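PDB 4OSP: oxygenase-reductase, which probably reduces the C-6 ketone of angucyclinones in urdamycin biosynthesis, using NADPH bound to the Rossmann-fold reductase domain that this chain represents. Local coordinates for residues L127-V139 / Y170-F184. Sequence-based numbering, arbitrary orientation.
Sequences LVAVNAKAPFFIV and YAMTKGAMDQLTLHF
Leu-127 meets Thr-173 where two neighbouring helices of the SDR Rossmann fold run side by side, nearly parallel at 9° with axes 8.2 Å apart, over the parallel sheet. Leu-127 O lies 3.5 Å from Thr-173 CG2, a methyl small enough to slip against the backbone. Asn-131 comes next, its CB 3.1 Å from Thr-173 OG1. With chi1 at 64° folding the hydroxyl back over its own helix, Thr-173 OG1 donates a hydrogen bond to Tyr-170 O, 2.6 Å away, which suits threonine to a buried interface. Asn-131 OD1 accepts from Val-110 N, beside the NADP-binding Gly-109. The methyl of Ala-132 touches that of Ala-176 (CB to CB 4.0 Å), short side chains suited to the closely spaced axes. After a wider pi-type turn at 129-133, Pro-135, lacking an amide hydrogen, sits at the kink; its CB touches Met-177 CE, brought there by bends in the flexible thioether chain. Buried and apolar, the side chains of Phe-136 and Leu-180 cross at about a right angle, ring CD2 to methyl CD2 3.7 Å; Phe-124 of the second subunit also meets that ring. Val-139 lays CG1 over the face of Phe-184, 3.7 Å from the ring centroid and 8° off the normal, a CH-pi contact.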
ATOM      1  N   LEU B 127       5.979  25.488  -5.334  1.00 33.19           N
ATOM      2  CA  LEU B 127       6.005  24.042  -5.544  1.00 30.69           C
ATOM      3  C   LEU B 127       4.619  23.480  -5.856  1.00 28.72           C
ATOM      4  O   LEU B 127       4.482  22.628  -6.728  1.00 30.16           O
ATOM      5  CB  LEU B 127       6.607  23.330  -4.333  1.00 31.80           C
ATOM      6  CG  LEU B 127       8.100  23.574  -4.054  1.00 33.32           C
ATOM      7  CD1 LEU B 127       8.386  23.553  -2.562  1.00 33.64           C
ATOM      8  CD2 LEU B 127       8.975  22.566  -4.774  1.00 32.07           C
ATOM      9  N   VAL B 128       3.604  23.956  -5.135  1.00 26.17           N
ATOM     10  CA  VAL B 128       2.217  23.560  -5.375  1.00 25.50           C
ATOM     11  C   VAL B 128       1.806  23.924  -6.799  1.00 25.00           C
ATOM     12  O   VAL B 128       1.394  23.053  -7.578  1.00 24.34           O
ATOM     13  CB  VAL B 128       1.254  24.236  -4.372  1.00 25.55           C
ATOM     14  CG1 VAL B 128      -0.195  24.089  -4.823  1.00 25.10           C
ATOM     15  CG2 VAL B 128       1.440  23.655  -2.978  1.00 26.67           C
ATOM     16  N   ALA B 129       1.972  25.207  -7.137  1.00 24.38           N
ATOM     17  CA  ALA B 129       1.589  25.757  -8.435  1.00 24.21           C
ATOM     18  C   ALA B 129       2.142  24.935  -9.587  1.00 25.19           C
ATOM     19  O   ALA B 129       1.433  24.683 -10.574  1.00 25.64           O
ATOM     20  CB  ALA B 129       2.048  27.207  -8.552  1.00 23.93           C
ATOM     21  N   VAL B 130       3.399  24.508  -9.453  1.00 24.86           N
ATOM     22  CA  VAL B 130       4.085  23.767 -10.512  1.00 25.04           C
ATOM     23  C   VAL B 130       3.809  22.261 -10.460  1.00 26.14           C
ATOM     24  O   VAL B 130       3.556  21.643 -11.492  1.00 25.41           O
ATOM     25  CB  VAL B 130       5.621  24.000 -10.489  1.00 25.67           C
ATOM     26  CG1 VAL B 130       6.321  23.092 -11.502  1.00 25.54           C
ATOM     27  CG2 VAL B 130       5.959  25.461 -10.768  1.00 26.21           C
ATOM     28  N   ASN B 131       3.876  21.675  -9.261  1.00 27.56           N
ATOM     29  CA  ASN B 131       3.848  20.223  -9.120  1.00 28.70           C
ATOM     30  C   ASN B 131       2.452  19.603  -8.936  1.00 28.29           C
ATOM     31  O   ASN B 131       2.279  18.414  -9.164  1.00 28.95           O
ATOM     32  CB  ASN B 131       4.757  19.763  -7.973  1.00 31.48           C
ATOM     33  CG  ASN B 131       6.175  20.315  -8.069  1.00 34.18           C
ATOM     34  OD1 ASN B 131       6.843  20.189  -9.090  1.00 34.96           O
ATOM     35  ND2 ASN B 131       6.648  20.904  -6.977  1.00 36.31           N
ATOM     36  N   ALA B 132       1.477  20.392  -8.492  1.00 27.07           N
ATOM     37  CA  ALA B 132       0.136  19.859  -8.208  1.00 26.23           C
ATOM     38  C   ALA B 132      -0.965  20.608  -8.965  1.00 24.60           C
ATOM     39  O   ALA B 132      -1.759  20.002  -9.688  1.00 24.14           O
ATOM     40  CB  ALA B 132      -0.141  19.885  -6.713  1.00 26.46           C
ATOM     41  N   LYS B 133      -0.993  21.928  -8.797  1.00 22.67           N
ATOM     42  CA  LYS B 133      -1.976  22.771  -9.461  1.00 21.61           C
ATOM     43  C   LYS B 133      -1.947  22.612 -10.967  1.00 21.19           C
ATOM     44  O   LYS B 133      -2.985  22.359 -11.582  1.00 21.44           O
ATOM     45  CB  LYS B 133      -1.781  24.240  -9.090  1.00 21.42           C
ATOM     46  CG  LYS B 133      -2.828  25.164  -9.702  1.00 21.00           C
ATOM     47  CD  LYS B 133      -2.889  26.492  -8.975  1.00 21.32           C
ATOM     48  CE  LYS B 133      -3.956  27.407  -9.575  1.00 21.75           C
ATOM     49  NZ  LYS B 133      -3.933  28.750  -8.935  1.00 21.68           N
ATOM     50  N   ALA B 134      -0.770  22.763 -11.566  1.00 20.00           N
ATOM     51  CA  ALA B 134      -0.673  22.716 -13.017  1.00 19.66           C
ATOM     52  C   ALA B 134      -1.098  21.352 -13.540  1.00 20.02           C
ATOM     53  O   ALA B 134      -1.946  21.269 -14.432  1.00 21.10           O
ATOM     54  CB  ALA B 134       0.729  23.084 -13.501  1.00 19.94           C
ATOM     55  N   PRO B 135      -0.529  20.264 -12.980  1.00 19.90           N
ATOM     56  CA  PRO B 135      -0.945  18.973 -13.502  1.00 19.90           C
ATOM     57  C   PRO B 135      -2.457  18.752 -13.378  1.00 20.58           C
ATOM     58  O   PRO B 135      -3.072  18.207 -14.310  1.00 21.40           O
ATOM     59  CB  PRO B 135      -0.156  17.977 -12.648  1.00 20.53           C
ATOM     60  CG  PRO B 135       1.073  18.737 -12.265  1.00 20.93           C
ATOM     61  CD  PRO B 135       0.594  20.140 -12.031  1.00 19.57           C
ATOM     62  N   PHE B 136      -3.067  19.195 -12.276  1.00 19.50           N
ATOM     63  CA  PHE B 136      -4.528  19.111 -12.187  1.00 18.73           C
ATOM     64  C   PHE B 136      -5.228  19.828 -13.343  1.00 18.73           C
ATOM     65  O   PHE B 136      -6.059  19.242 -14.030  1.00 18.80           O
ATOM     66  CB  PHE B 136      -5.078  19.635 -10.863  1.00 18.09           C
ATOM     67  CG  PHE B 136      -6.570  19.625 -10.821  1.00 18.32           C
ATOM     68  CD1 PHE B 136      -7.301  20.720 -11.283  1.00 17.59           C
ATOM     69  CD2 PHE B 136      -7.260  18.473 -10.413  1.00 17.99           C
ATOM     70  CE1 PHE B 136      -8.683  20.682 -11.304  1.00 17.92           C
ATOM     71  CE2 PHE B 136      -8.648  18.439 -10.417  1.00 17.91           C
ATOM     72  CZ  PHE B 136      -9.360  19.544 -10.867  1.00 17.87           C
ATOM     73  N   PHE B 137      -4.894  21.097 -13.549  1.00 18.38           N
ATOM     74  CA  PHE B 137      -5.555  21.886 -14.590  1.00 18.42           C
ATOM     75  C   PHE B 137      -5.173  21.488 -16.005  1.00 18.48           C
ATOM     76  O   PHE B 137      -5.949  21.688 -16.948  1.00 18.94           O
ATOM     77  CB  PHE B 137      -5.419  23.398 -14.318  1.00 17.26           C
ATOM     78  CG  PHE B 137      -6.263  23.848 -13.176  1.00 17.16           C
ATOM     79  CD1 PHE B 137      -7.636  24.013 -13.345  1.00 17.07           C
ATOM     80  CD2 PHE B 137      -5.724  23.973 -11.900  1.00 17.03           C
ATOM     81  CE1 PHE B 137      -8.441  24.358 -12.275  1.00 17.55           C
ATOM     82  CE2 PHE B 137      -6.524  24.322 -10.820  1.00 16.76           C
ATOM     83  CZ  PHE B 137      -7.887  24.505 -11.004  1.00 17.88           C
ATOM     84  N   ILE B 138      -4.009  20.865 -16.146  1.00 18.97           N
ATOM     85  CA  ILE B 138      -3.600  20.318 -17.437  1.00 19.12           C
ATOM     86  C   ILE B 138      -4.466  19.107 -17.773  1.00 19.66           C
ATOM     87  O   ILE B 138      -4.923  18.958 -18.905  1.00 19.28           O
ATOM     88  CB  ILE B 138      -2.120  19.902 -17.446  1.00 19.46           C
ATOM     89  CG1 ILE B 138      -1.213  21.142 -17.414  1.00 19.51           C
ATOM     90  CG2 ILE B 138      -1.814  19.030 -18.669  1.00 19.78           C
ATOM     91  CD1 ILE B 138       0.267  20.816 -17.290  1.00 19.62           C
ATOM     92  N   VAL B 139      -4.691  18.245 -16.786  1.00 19.56           N
ATOM     93  CA  VAL B 139      -5.591  17.123 -16.973  1.00 19.54           C
ATOM     94  C   VAL B 139      -6.983  17.646 -17.309  1.00 19.64           C
ATOM     95  O   VAL B 139      -7.626  17.176 -18.253  1.00 20.27           O
ATOM     96  CB  VAL B 139      -5.657  16.225 -15.723  1.00 20.08           C
ATOM     97  CG1 VAL B 139      -6.740  15.167 -15.884  1.00 20.17           C
ATOM     98  CG2 VAL B 139      -4.304  15.573 -15.468  1.00 20.83           C
ATOM     99  N   TYR B 170       8.194  19.148  -1.546  1.00 37.83           N
ATOM    100  CA  TYR B 170       8.157  18.536  -2.873  1.00 37.19           C
ATOM    101  C   TYR B 170       7.401  17.207  -2.877  1.00 37.79           C
ATOM    102  O   TYR B 170       6.627  16.931  -3.800  1.00 39.09           O
ATOM    103  CB  TYR B 170       9.574  18.348  -3.408  1.00 36.37           C
ATOM    104  CG  TYR B 170       9.708  17.407  -4.598  1.00 37.16           C
ATOM    105  CD1 TYR B 170       9.609  17.883  -5.913  1.00 38.08           C
ATOM    106  CD2 TYR B 170       9.978  16.051  -4.412  1.00 37.98           C
ATOM    107  CE1 TYR B 170       9.756  17.029  -7.008  1.00 36.34           C
ATOM    108  CE2 TYR B 170      10.128  15.189  -5.499  1.00 38.55           C
ATOM    109  CZ  TYR B 170      10.016  15.683  -6.794  1.00 37.68           C
ATOM    110  OH  TYR B 170      10.164  14.823  -7.865  1.00 38.64           O
ATOM    111  N   ALA B 171       7.624  16.392  -1.842  1.00 36.13           N
ATOM    112  CA  ALA B 171       6.924  15.116  -1.685  1.00 32.04           C
ATOM    113  C   ALA B 171       5.413  15.311  -1.506  1.00 32.39           C
ATOM    114  O   ALA B 171       4.607  14.534  -2.041  1.00 31.19           O
ATOM    115  CB  ALA B 171       7.496  14.348  -0.518  1.00 31.56           C
ATOM    116  N   MET B 172       5.033  16.341  -0.759  1.00 31.08           N
ATOM    117  CA  MET B 172       3.618  16.685  -0.601  1.00 33.91           C
ATOM    118  C   MET B 172       2.960  16.955  -1.943  1.00 33.96           C
ATOM    119  O   MET B 172       1.854  16.458  -2.216  1.00 33.40           O
ATOM    120  CB  MET B 172       3.429  17.881   0.340  1.00 34.00           C
ATOM    121  CG  MET B 172       3.767  17.549   1.784  1.00 36.61           C
ATOM    122  SD  MET B 172       3.881  18.978   2.863  1.00 38.10           S
ATOM    123  CE  MET B 172       2.158  19.419   3.084  1.00 35.26           C
ATOM    124  N   THR B 173       3.643  17.719  -2.791  1.00 32.89           N
ATOM    125  CA  THR B 173       3.089  18.040  -4.096  1.00 35.78           C
ATOM    126  C   THR B 173       2.963  16.771  -4.933  1.00 37.03           C
ATOM    127  O   THR B 173       1.997  16.612  -5.685  1.00 39.76           O
ATOM    128  CB  THR B 173       3.894  19.138  -4.843  1.00 35.73           C
ATOM    129  OG1 THR B 173       5.225  18.674  -5.121  1.00 36.00           O
ATOM    130  CG2 THR B 173       3.952  20.434  -4.014  1.00 33.71           C
ATOM    131  N   LYS B 174       3.911  15.850  -4.760  1.00 35.87           N
ATOM    132  CA  LYS B 174       3.901  14.590  -5.501  1.00 35.93           C
ATOM    133  C   LYS B 174       2.921  13.544  -4.967  1.00 37.23           C
ATOM    134  O   LYS B 174       2.425  12.702  -5.726  1.00 39.72           O
ATOM    135  CB  LYS B 174       5.311  14.017  -5.603  1.00 37.01           C
ATOM    136  CG  LYS B 174       6.231  14.814  -6.529  1.00 36.80           C
ATOM    137  CD  LYS B 174       5.671  14.872  -7.941  1.00 34.38           C
ATOM    138  CE  LYS B 174       6.775  15.003  -8.981  1.00 35.83           C
ATOM    139  NZ  LYS B 174       6.229  15.157 -10.363  1.00 33.54           N
ATOM    140  N   GLY B 175       2.649  13.589  -3.662  1.00 35.41           N
ATOM    141  CA  GLY B 175       1.576  12.792  -3.073  1.00 31.94           C
ATOM    142  C   GLY B 175       0.229  13.309  -3.551  1.00 32.49           C
ATOM    143  O   GLY B 175      -0.701  12.541  -3.768  1.00 29.85           O
ATOM    144  N   ALA B 176       0.138  14.626  -3.732  1.00 33.01           N
ATOM    145  CA  ALA B 176      -1.021  15.242  -4.365  1.00 32.10           C
ATOM    146  C   ALA B 176      -1.201  14.693  -5.781  1.00 32.94           C
ATOM    147  O   ALA B 176      -2.320  14.363  -6.194  1.00 32.14           O
ATOM    148  CB  ALA B 176      -0.871  16.755  -4.384  1.00 31.58           C
ATOM    149  N   MET B 177      -0.090  14.560  -6.499  1.00 33.47           N
ATOM    150  CA  MET B 177      -0.084  14.042  -7.864  1.00 35.81           C
ATOM    151  C   MET B 177      -0.554  12.588  -8.000  1.00 35.98           C
ATOM    152  O   MET B 177      -1.221  12.233  -8.981  1.00 38.80           O
ATOM    153  CB  MET B 177       1.306  14.225  -8.478  1.00 40.74           C
ATOM    154  CG  MET B 177       1.693  13.202  -9.536  1.00 43.35           C
ATOM    155  SD  MET B 177       2.691  13.966 -10.821  1.00 47.54           S
ATOM    156  CE  MET B 177       1.417  14.817 -11.731  1.00 41.88           C
ATOM    157  N   ASP B 178      -0.217  11.753  -7.020  1.00 32.36           N
ATOM    158  CA  ASP B 178      -0.719  10.382  -6.977  1.00 30.93           C
ATOM    159  C   ASP B 178      -2.238  10.300  -6.794  1.00 28.25           C
ATOM    160  O   ASP B 178      -2.881   9.361  -7.253  1.00 27.81           O
ATOM    161  CB  ASP B 178      -0.016   9.593  -5.875  1.00 35.81           C
ATOM    162  CG  ASP B 178       1.450   9.320  -6.197  1.00 43.37           C
ATOM    163  OD1 ASP B 178       1.833   9.395  -7.396  1.00 43.21           O
ATOM    164  OD2 ASP B 178       2.220   9.035  -5.252  1.00 49.81           O
ATOM    165  N   GLN B 179      -2.808  11.276  -6.109  1.00 24.25           N
ATOM    166  CA  GLN B 179      -4.244  11.314  -5.929  1.00 21.83           C
ATOM    167  C   GLN B 179      -4.934  11.569  -7.264  1.00 21.94           C
ATOM    168  O   GLN B 179      -5.987  10.972  -7.551  1.00 21.94           O
ATOM    169  CB  GLN B 179      -4.623  12.346  -4.863  1.00 19.88           C
ATOM    170  CG  GLN B 179      -4.210  11.904  -3.468  1.00 18.79           C
ATOM    171  CD  GLN B 179      -4.949  10.645  -3.039  1.00 19.03           C
ATOM    172  OE1 GLN B 179      -6.168  10.545  -3.187  1.00 19.64           O
ATOM    173  NE2 GLN B 179      -4.219   9.676  -2.521  1.00 18.59           N
ATOM    174  N   LEU B 180      -4.309  12.403  -8.104  1.00 20.26           N
ATOM    175  CA  LEU B 180      -4.765  12.590  -9.480  1.00 21.28           C
ATOM    176  C   LEU B 180      -4.983  11.251 -10.186  1.00 20.27           C
ATOM    177  O   LEU B 180      -6.005  11.029 -10.833  1.00 20.56           O
ATOM    178  CB  LEU B 180      -3.750  13.414 -10.281  1.00 22.49           C
ATOM    179  CG  LEU B 180      -3.768  14.937 -10.188  1.00 23.79           C
ATOM    180  CD1 LEU B 180      -2.578  15.505 -10.957  1.00 24.62           C
ATOM    181  CD2 LEU B 180      -5.073  15.514 -10.731  1.00 23.48           C
ATOM    182  N   THR B 181      -3.999  10.372 -10.077  1.00 19.50           N
ATOM    183  CA  THR B 181      -4.063   9.062 -10.702  1.00 18.84           C
ATOM    184  C   THR B 181      -5.281   8.279 -10.201  1.00 19.28           C
ATOM    185  O   THR B 181      -6.084   7.777 -11.010  1.00 18.92           O
ATOM    186  CB  THR B 181      -2.749   8.271 -10.441  1.00 18.64           C
ATOM    187  OG1 THR B 181      -1.678   8.864 -11.192  1.00 17.86           O
ATOM    188  CG2 THR B 181      -2.892   6.806 -10.823  1.00 17.64           C
ATOM    189  N   LEU B 182      -5.429   8.191  -8.873  1.00 18.82           N
ATOM    190  CA  LEU B 182      -6.487   7.353  -8.264  1.00 18.77           C
ATOM    191  C   LEU B 182      -7.917   7.759  -8.695  1.00 18.12           C
ATOM    192  O   LEU B 182      -8.681   6.941  -9.182  1.00 17.53           O
ATOM    193  CB  LEU B 182      -6.364   7.357  -6.732  1.00 19.00           C
ATOM    194  CG  LEU B 182      -7.398   6.582  -5.896  1.00 19.90           C
ATOM    195  CD1 LEU B 182      -7.139   5.084  -5.989  1.00 21.55           C
ATOM    196  CD2 LEU B 182      -7.371   7.021  -4.436  1.00 19.79           C
ATOM    197  N   HIS B 183      -8.244   9.037  -8.534  1.00 17.41           N
ATOM    198  CA  HIS B 183      -9.599   9.531  -8.746  1.00 16.76           C
ATOM    199  C   HIS B 183      -9.959   9.725 -10.223  1.00 16.59           C
ATOM    200  O   HIS B 183     -11.065   9.365 -10.649  1.00 16.38           O
ATOM    201  CB  HIS B 183      -9.806  10.784  -7.918  1.00 16.26           C
ATOM    202  CG  HIS B 183      -9.390  10.609  -6.491  1.00 16.88           C
ATOM    203  ND1 HIS B 183     -10.182   9.968  -5.559  1.00 16.87           N
ATOM    204  CD2 HIS B 183      -8.244  10.931  -5.850  1.00 16.83           C
ATOM    205  CE1 HIS B 183      -9.549   9.927  -4.404  1.00 16.69           C
ATOM    206  NE2 HIS B 183      -8.364  10.485  -4.558  1.00 16.92           N
ATOM    207  N   PHE B 184      -9.022  10.233 -11.017  1.00 15.78           N
ATOM    208  CA  PHE B 184      -9.256  10.314 -12.453  1.00 16.01           C
ATOM    209  C   PHE B 184      -9.342   8.972 -13.148  1.00 16.35           C
ATOM    210  O   PHE B 184      -9.974   8.860 -14.202  1.00 17.88           O
ATOM    211  CB  PHE B 184      -8.243  11.214 -13.153  1.00 15.70           C
ATOM    212  CG  PHE B 184      -8.636  12.643 -13.170  1.00 15.76           C
ATOM    213  CD1 PHE B 184      -9.649  13.079 -14.002  1.00 16.29           C
ATOM    214  CD2 PHE B 184      -8.019  13.557 -12.335  1.00 15.76           C
ATOM    215  CE1 PHE B 184     -10.028  14.407 -14.022  1.00 15.70           C
ATOM    216  CE2 PHE B 184      -8.404  14.889 -12.338  1.00 15.96           C
ATOM    217  CZ  PHE B 184      -9.413  15.313 -13.181  1.00 16.00           C
TER